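Local coordinates for periplasmic binding protein/LacI transcriptional regulator (Alkaliphilus metalliredigens, PDB 3CTP) that probably acts as a sugar-responsive DNA-binding repressor of the LacI family, and holds beta-D-xylulofuranose in a cleft of its periplasmic-binding-protein-like core, at residues I82-Y85 and A86-K89; N97-D101 and K102-K106; G254-I257 and P258-Q262. One frame throughout, in Å; residues are numbered along the deposited sequence.

Contact 1. Residues I82-Y85 and A86-K89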
loop_
_atom_site.group_PDB
_atom_site.type_symbol
_atom_site.label_atom_id
_atom_site.label_comp_id
_atom_site.label_asym_id
_atom_site.label_seq_id
_atom_site.Cartn_x
_atom_site.Cartn_y
_atom_site.Cartn_z
ATOM N N ILE A 82 -2.885 -4.980 -13.203
ATOM C CA ILE A 82 -3.054 -4.252 -14.457
ATOM C C ILE A 82 -1.710 -4.144 -15.189
ATOM O O ILE A 82 -1.645 -4.281 -16.407
ATOM C CB ILE A 82 -3.629 -2.860 -14.192
ATOM C CG1 ILE A 82 -5.083 -2.994 -13.702
ATOM C CG2 ILE A 82 -3.612 -2.033 -15.454
ATOM C CD1 ILE A 82 -5.736 -1.685 -13.235
ATOM N N GLU A 83 -0.626 -3.895 -14.444
ATOM C CA GLU A 83 0.677 -3.781 -15.098
ATOM C C GLU A 83 1.033 -5.078 -15.828
ATOM O O GLU A 83 1.547 -5.049 -16.950
ATOM C CB GLU A 83 1.780 -3.385 -14.107
ATOM C CG GLU A 83 3.152 -3.340 -14.801
ATOM C CD GLU A 83 3.965 -2.111 -14.472
ATOM O OE1 GLU A 83 3.473 -1.212 -13.751
ATOM O OE2 GLU A 83 5.108 -2.035 -14.979
ATOM N N GLU A 84 0.724 -6.211 -15.221
ATOM C CA GLU A 84 1.003 -7.514 -15.862
ATOM C C GLU A 84 0.232 -7.673 -17.160
ATOM O O GLU A 84 0.792 -8.094 -18.197
ATOM C CB GLU A 84 0.617 -8.664 -14.928
ATOM C CG GLU A 84 1.486 -8.768 -13.690
ATOM C CD GLU A 84 2.863 -9.400 -13.951
ATOM O OE1 GLU A 84 3.172 -9.822 -15.100
ATOM O OE2 GLU A 84 3.620 -9.500 -12.967
ATOM N N TYR A 85 -1.073 -7.403 -17.106
ATOM C CA TYR A 85 -1.869 -7.520 -18.311
ATOM C C TYR A 85 -1.473 -6.512 -19.377
ATOM O O TYR A 85 -1.525 -6.825 -20.579
ATOM C CB TYR A 85 -3.370 -7.477 -18.011
ATOM C CG TYR A 85 -3.877 -8.752 -17.385
ATOM C CD1 TYR A 85 -4.080 -8.842 -16.034
ATOM C CD2 TYR A 85 -4.128 -9.887 -18.167
ATOM C CE1 TYR A 85 -4.543 -10.016 -15.444
ATOM C CE2 TYR A 85 -4.597 -11.078 -17.573
ATOM C CZ TYR A 85 -4.786 -11.124 -16.212
ATOM O OH TYR A 85 -5.242 -12.275 -15.588
ATOM N N ALA A 86 -1.090 -5.301 -18.968
ATOM C CA ALA A 86 -0.617 -4.299 -19.934
ATOM C C ALA A 86 0.659 -4.784 -20.610
ATOM O O ALA A 86 0.817 -4.666 -21.819
ATOM C CB ALA A 86 -0.327 -2.983 -19.200
ATOM N N LYS A 87 1.564 -5.340 -19.814
ATOM C CA LYS A 87 2.812 -5.869 -20.360
ATOM C C LYS A 87 2.540 -6.961 -21.407
ATOM O O LYS A 87 3.227 -7.009 -22.445
ATOM C CB LYS A 87 3.687 -6.388 -19.222
ATOM C CG LYS A 87 4.998 -7.006 -19.718
ATOM C CD LYS A 87 5.961 -7.238 -18.548
ATOM C CE LYS A 87 5.502 -8.418 -17.723
ATOM N NZ LYS A 87 6.350 -8.585 -16.495
ATOM N N ASN A 88 1.574 -7.835 -21.152
ATOM C CA ASN A 88 1.236 -8.868 -22.145
ATOM C C ASN A 88 0.867 -8.259 -23.501
ATOM O O ASN A 88 1.059 -8.895 -24.553
ATOM C CB ASN A 88 0.053 -9.709 -21.665
ATOM C CG ASN A 88 0.376 -10.530 -20.443
ATOM O OD1 ASN A 88 1.512 -10.549 -19.978
ATOM N ND2 ASN A 88 -0.628 -11.220 -19.914
ATOM N N LYS A 89 0.295 -7.053 -23.482
ATOM C CA LYS A 89 -0.147 -6.382 -24.705
ATOM C C LYS A 89 0.916 -5.459 -25.269
ATOM O O LYS A 89 0.671 -4.809 -26.303
ATOM C CB LYS A 89 -1.414 -5.542 -24.432
ATOM C CG LYS A 89 -2.639 -6.356 -24.024
ATOM C CD LYS A 89 -3.306 -6.970 -25.262
ATOM C CE LYS A 89 -4.408 -7.958 -24.897
ATOM N NZ LYS A 89 -5.385 -7.430 -23.905
HETATM O O HOH W 1 5.473 -11.198 -15.898
HETATM O O HOH W 2 2.204 -10.538 -17.678
HETATM O O HOH W 3 -3.385 -8.655 -21.450
#
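Ala86 N donates to Ile82 O at 2.8 Å and Lys87 N to Glu83 O at 2.9 Å, the i to i+4 ladder of helix 73-88, which joins strands 62-67 and 92-97 in a beta-alpha-beta unit. Asn88 N likewise reaches Glu84 O, but the last bond, from Lys89 N to Tyr85 O, is weak, 3.4 Å with an N-H...O angle of 136°. Above this backbone Glu84 and Lys87 run side by side one turn apart. Lys87 leaves with CG anti to its backbone N (chi1 178°) and bends only at chi3, while Glu84 folds at chi2, and this brings OE1 of Glu84 to 3.7 Å from NZ of Lys87, a long salt bridge. A water closes the gap, giving a proton to Glu84 OE1 and accepting from Lys87 NZ, 2.8 Å from each. On the next flank the amide of Asn88 stands obliquely beside the Tyr85 ring, the two planes 68° apart and ND2 of Asn88 4.1 Å from CD2 of Tyr85. Glu83 OE2 binds the Tyr108 hydroxyl of the second subunit. The face toward helix 286-302 combines packing of Ile82 and Tyr85 on Ala290 and Ile294 with polar anchors, Tyr85 to Glu287 and Lys89 to Glu295. By contrast, the length and water bridge of the Glu84-Lys87 pair imply a loose, solvent-mediated link.

Contact 2. Residues N97-D101 and K102-K106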
loop_
_atom_site.group_PDB
_atom_site.type_symbol
_atom_site.label_atom_id
_atom_site.label_comp_id
_atom_site.label_asym_id
_atom_site.label_seq_id
_atom_site.Cartn_x
_atom_site.Cartn_y
_atom_site.Cartn_z
ATOM N N ASN A 97 -1.370 9.348 -8.775
ATOM C CA ASN A 97 -2.057 9.332 -7.551
ATOM C C ASN A 97 -3.121 10.457 -7.515
ATOM O O ASN A 97 -2.750 11.616 -7.434
ATOM C CB ASN A 97 -0.967 9.691 -6.539
ATOM C CG ASN A 97 -1.476 9.776 -5.188
ATOM O OD1 ASN A 97 -2.669 9.648 -4.991
ATOM N ND2 ASN A 97 -0.589 9.992 -4.213
ATOM N N THR A 98 -4.419 10.148 -7.600
ATOM C CA THR A 98 -5.398 11.290 -7.635
ATOM C C THR A 98 -5.987 11.627 -6.280
ATOM O O THR A 98 -6.608 12.685 -6.114
ATOM C CB THR A 98 -6.571 11.050 -8.591
ATOM O OG1 THR A 98 -7.321 9.937 -8.114
ATOM C CG2 THR A 98 -6.090 10.823 -10.029
ATOM N N ASP A 99 -5.802 10.753 -5.292
ATOM C CA ASP A 99 -6.291 11.004 -3.932
ATOM C C ASP A 99 -7.746 11.416 -3.834
ATOM O O ASP A 99 -8.123 12.229 -2.984
ATOM C CB ASP A 99 -5.446 12.072 -3.261
ATOM C CG ASP A 99 -4.234 11.504 -2.641
ATOM O OD1 ASP A 99 -4.335 10.394 -2.062
ATOM O OD2 ASP A 99 -3.193 12.165 -2.749
ATOM N N ASP A 100 -8.569 10.849 -4.699
ATOM C CA ASP A 100 -9.985 11.171 -4.706
ATOM C C ASP A 100 -10.208 12.675 -4.710
ATOM O O ASP A 100 -11.165 13.189 -4.110
ATOM C CB ASP A 100 -10.687 10.555 -3.500
ATOM C CG ASP A 100 -10.675 9.025 -3.552
ATOM O OD1 ASP A 100 -11.073 8.459 -4.596
ATOM O OD2 ASP A 100 -10.311 8.408 -2.536
ATOM N N ASP A 101 -9.384 13.368 -5.477
ATOM C CA ASP A 101 -9.495 14.824 -5.584
ATOM C C ASP A 101 -9.707 15.217 -7.034
ATOM O O ASP A 101 -8.916 14.867 -7.910
ATOM C CB ASP A 101 -8.222 15.485 -5.062
ATOM C CG ASP A 101 -8.319 17.004 -5.084
ATOM O OD1 ASP A 101 -8.992 17.570 -4.205
ATOM O OD2 ASP A 101 -7.764 17.607 -5.992
ATOM N N LYS A 102 -10.775 15.960 -7.285
ATOM C CA LYS A 102 -11.110 16.332 -8.643
ATOM C C LYS A 102 -9.992 17.151 -9.282
ATOM O O LYS A 102 -9.692 17.012 -10.465
ATOM C CB LYS A 102 -12.435 17.132 -8.632
ATOM C CG LYS A 102 -13.032 17.336 -10.015
ATOM C CD LYS A 102 -14.334 18.161 -9.983
ATOM C CE LYS A 102 -15.328 17.606 -8.979
ATOM N NZ LYS A 102 -16.722 18.137 -9.238
ATOM N N GLU A 103 -9.372 18.048 -8.522
ATOM C CA GLU A 103 -8.341 18.872 -9.148
ATOM C C GLU A 103 -7.050 18.095 -9.447
ATOM O O GLU A 103 -6.371 18.356 -10.438
ATOM C CB GLU A 103 -8.071 20.116 -8.308
ATOM C CG GLU A 103 -9.370 20.890 -7.992
ATOM C CD GLU A 103 -10.239 21.228 -9.219
ATOM O OE1 GLU A 103 -9.701 21.657 -10.267
ATOM O OE2 GLU A 103 -11.480 21.083 -9.123
ATOM N N LYS A 104 -6.695 17.136 -8.600
ATOM C CA LYS A 104 -5.539 16.294 -8.925
ATOM C C LYS A 104 -5.834 15.444 -10.150
ATOM O O LYS A 104 -4.972 15.228 -11.001
ATOM C CB LYS A 104 -5.161 15.382 -7.750
ATOM C CG LYS A 104 -4.507 16.151 -6.609
ATOM C CD LYS A 104 -4.259 15.259 -5.407
ATOM C CE LYS A 104 -3.732 16.111 -4.248
ATOM N NZ LYS A 104 -3.446 15.327 -3.015
ATOM N N GLU A 105 -7.055 14.939 -10.242
ATOM C CA GLU A 105 -7.426 14.179 -11.435
ATOM C C GLU A 105 -7.321 15.055 -12.681
ATOM O O GLU A 105 -6.785 14.638 -13.715
ATOM C CB GLU A 105 -8.854 13.617 -11.294
ATOM C CG GLU A 105 -9.237 12.780 -12.487
ATOM C CD GLU A 105 -10.625 12.197 -12.367
ATOM O OE1 GLU A 105 -11.325 12.469 -11.353
ATOM O OE2 GLU A 105 -10.983 11.443 -13.309
ATOM N N LYS A 106 -7.843 16.278 -12.602
ATOM C CA LYS A 106 -7.766 17.165 -13.763
ATOM C C LYS A 106 -6.317 17.433 -14.183
ATOM O O LYS A 106 -5.970 17.446 -15.375
ATOM C CB LYS A 106 -8.484 18.488 -13.440
ATOM C CG LYS A 106 -8.409 19.502 -14.556
ATOM C CD LYS A 106 -9.230 20.752 -14.200
ATOM C CE LYS A 106 -10.731 20.464 -14.117
ATOM N NZ LYS A 106 -11.522 21.702 -13.713
HETATM O O HOH W 4 -12.735 16.159 -5.028
HETATM O O HOH W 5 -10.748 12.151 -8.668
#
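Lys104 lies back along the turn that precedes its own helix, and nearly every carbon of its side chain has a neighbour there. CB sits 3.5 Å from Thr98 O. CG, turned anti to the carbonyl carbon (chi1 -73°), comes within 3.6 Å of Asp101 OD2, and CD lies 3.6 Å from Thr98 O and 4.0 Å from CB of Asp101. From CG onward the chain is fully extended, and this carries it through CE to NZ, which lies 3.8 Å from CB of Asp99. In one of the two conformers of Asp99, NZ of Lys104 also makes a salt bridge to OD2 at 3.2 Å, on the anti side and 24° out of the carboxylate plane, while Asn69 holds the other oxygen. The turn beneath is the start of helix 102-114, with Asp101 as its N-cap: OD2 takes the backbone N-H of Lys104 through its anti lone pair at 2.9 Å, while Glu105 N donates to Asp101 O at 3.0 Å. The cap depends on CG of Asp101 lying anti to its backbone N (chi1 -177°), which swings the carboxylate over the first turn, where its charge probably also suits the positive end of the helix dipole. On the buried flank CG2 of Thr98 rests against CA of Glu105, and both side chains touch Met66. The Glu105 carboxylate is bound by Ser125, Tyr131 and Gln126 N, and Asp100 forms a salt bridge to Arg124 of the sugar pocket.

Contact 3. Residues G254-I257 and P258-Q262. With NA (sodium ion), chain D.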
loop_
_atom_site.group_PDB
_atom_site.type_symbol
_atom_site.label_atom_id
_atom_site.label_comp_id
_atom_site.label_asym_id
_atom_site.label_seq_id
_atom_site.Cartn_x
_atom_site.Cartn_y
_atom_site.Cartn_z
ATOM N N GLY A 254 -10.524 -3.535 24.072
ATOM C CA GLY A 254 -10.650 -4.876 24.637
ATOM C C GLY A 254 -11.786 -5.713 24.090
ATOM O O GLY A 254 -12.174 -6.717 24.695
ATOM N N VAL A 255 -12.317 -5.323 22.932
ATOM C CA VAL A 255 -13.447 -6.034 22.329
ATOM C C VAL A 255 -12.976 -7.327 21.676
ATOM O O VAL A 255 -11.921 -7.351 21.032
ATOM C CB VAL A 255 -14.192 -5.123 21.306
ATOM C CG1 VAL A 255 -15.227 -5.905 20.511
ATOM C CG2 VAL A 255 -14.865 -3.982 22.026
ATOM N N SER A 256 -13.740 -8.410 21.862
ATOM C CA SER A 256 -13.383 -9.694 21.290
ATOM C C SER A 256 -14.170 -9.894 20.012
ATOM O O SER A 256 -15.390 -9.780 19.996
ATOM C CB SER A 256 -13.680 -10.848 22.267
ATOM O OG SER A 256 -12.655 -10.922 23.249
ATOM N N ILE A 257 -13.449 -10.176 18.933
ATOM C CA ILE A 257 -14.057 -10.451 17.632
ATOM C C ILE A 257 -13.694 -11.895 17.299
ATOM O O ILE A 257 -12.524 -12.258 17.355
ATOM C CB ILE A 257 -13.455 -9.504 16.579
ATOM C CG1 ILE A 257 -13.768 -8.045 16.938
ATOM C CG2 ILE A 257 -13.982 -9.813 15.182
ATOM C CD1 ILE A 257 -12.873 -7.033 16.201
ATOM N N PRO A 258 -14.686 -12.719 16.936
ATOM C CA PRO A 258 -16.088 -12.399 16.664
ATOM C C PRO A 258 -17.034 -12.641 17.841
ATOM O O PRO A 258 -18.251 -12.554 17.665
ATOM C CB PRO A 258 -16.446 -13.423 15.585
ATOM C CG PRO A 258 -15.655 -14.635 15.968
ATOM C CD PRO A 258 -14.368 -14.115 16.569
ATOM N N GLN A 259 -16.482 -12.958 19.013
ATOM C CA GLN A 259 -17.318 -13.321 20.171
ATOM C C GLN A 259 -18.306 -12.229 20.566
ATOM O O GLN A 259 -19.449 -12.514 20.941
ATOM C CB GLN A 259 -16.441 -13.654 21.381
ATOM C CG GLN A 259 -15.620 -14.916 21.222
ATOM C CD GLN A 259 -14.226 -14.650 20.700
ATOM O OE1 GLN A 259 -14.000 -13.712 19.937
ATOM N NE2 GLN A 259 -13.266 -15.481 21.123
ATOM N N GLU A 260 -17.869 -10.978 20.492
ATOM C CA GLU A 260 -18.712 -9.881 20.925
ATOM C C GLU A 260 -19.321 -9.126 19.750
ATOM O O GLU A 260 -20.403 -8.543 19.862
ATOM C CB GLU A 260 -17.891 -8.919 21.769
ATOM C CG GLU A 260 -17.511 -9.534 23.110
ATOM C CD GLU A 260 -16.899 -8.535 24.045
ATOM O OE1 GLU A 260 -15.740 -8.142 23.831
ATOM O OE2 GLU A 260 -17.580 -8.164 25.029
ATOM N N VAL A 261 -18.612 -9.100 18.628
ATOM C CA VAL A 261 -19.169 -8.451 17.456
ATOM C C VAL A 261 -18.527 -9.094 16.244
ATOM O O VAL A 261 -17.334 -9.445 16.287
ATOM C CB VAL A 261 -18.924 -6.950 17.486
ATOM C CG1 VAL A 261 -17.460 -6.690 17.496
ATOM C CG2 VAL A 261 -19.592 -6.269 16.262
ATOM N N GLN A 262 -19.321 -9.299 15.197
ATOM C CA GLN A 262 -18.823 -9.914 13.955
ATOM C C GLN A 262 -18.582 -8.816 12.937
ATOM O O GLN A 262 -19.286 -7.809 12.965
ATOM C CB GLN A 262 -19.828 -10.904 13.404
ATOM C CG GLN A 262 -20.153 -12.053 14.403
ATOM C CD GLN A 262 -21.022 -13.102 13.768
ATOM O OE1 GLN A 262 -20.672 -13.661 12.733
ATOM N NE2 GLN A 262 -22.203 -13.342 14.357
HETATM NA NA NA D . -22.033 -7.084 20.374
HETATM O O HOH W 6 -13.652 -8.857 25.268
HETATM O O HOH W 7 -22.316 -7.390 22.576
HETATM O O HOH W 8 -23.781 -8.498 20.279
#
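OE1 of the Glu260 carboxylate accepts Ser256 N through its anti lone pair at 2.8 Å, N-H...O angle 162°. The same oxygen takes a proton from a water 2.6 Å away, which also donates to Gly254 O and accepts from Ser256 OG. In return Glu260 N donates to Ser256 O at 2.8 Å, so backbone and side chain of Glu260 both grip Ser256. The other notable flat group is the cis peptide between Ile257 and Pro258, which turns the chain back on itself. Beyond the turn, CG1 of Val261 sits between its own backbone N and carbonyl carbon (chi1 61°), which places it 3.8 Å from CG1 of Val255 and 4.0 Å from CG1 of Ile257. All three side chains reach Leu250, on the helix that a Schellman motif ends at Gly254, and Ile257 also packs on Met247. With Ile257 cut back to an alanine, Val261, Leu250 and Met247 would probably face a gap, weakening the loop's hold on helix 240-252. Glu260 O binds the sodium ion at 2.2 Å, with Val230 O, Tyr232 O and two waters completing its shell. Carbonyl and water ligands suit a hard monovalent ion, and the two bonds to Ser256 are likely to help fix the peptide that presents this oxygen.

How the contacts relate
All three contacts are local and only partly buried. Polar groups reach the inner side of contacts 1 and 2, whereas that of contact 3 is mainly aliphatic. Contacts 1 and 2 belong to the same lobe, on the successive helices 73-88 and 102-114 joined through strand 92-97, about 24 Å apart between centres. Lys87 and Glu83 pack on Lys104 and Asn97 of the second subunit, so contact 1 of one copy meets contact 2 of the other. One lies in the last turns of a helix, the other at a capped start. Contact 3, on the opposite side of the chain's centre, touches no other chain of the assembly and uses a cis-proline turn and a metal-binding carbonyl instead of helix ladder and N-cap bonds.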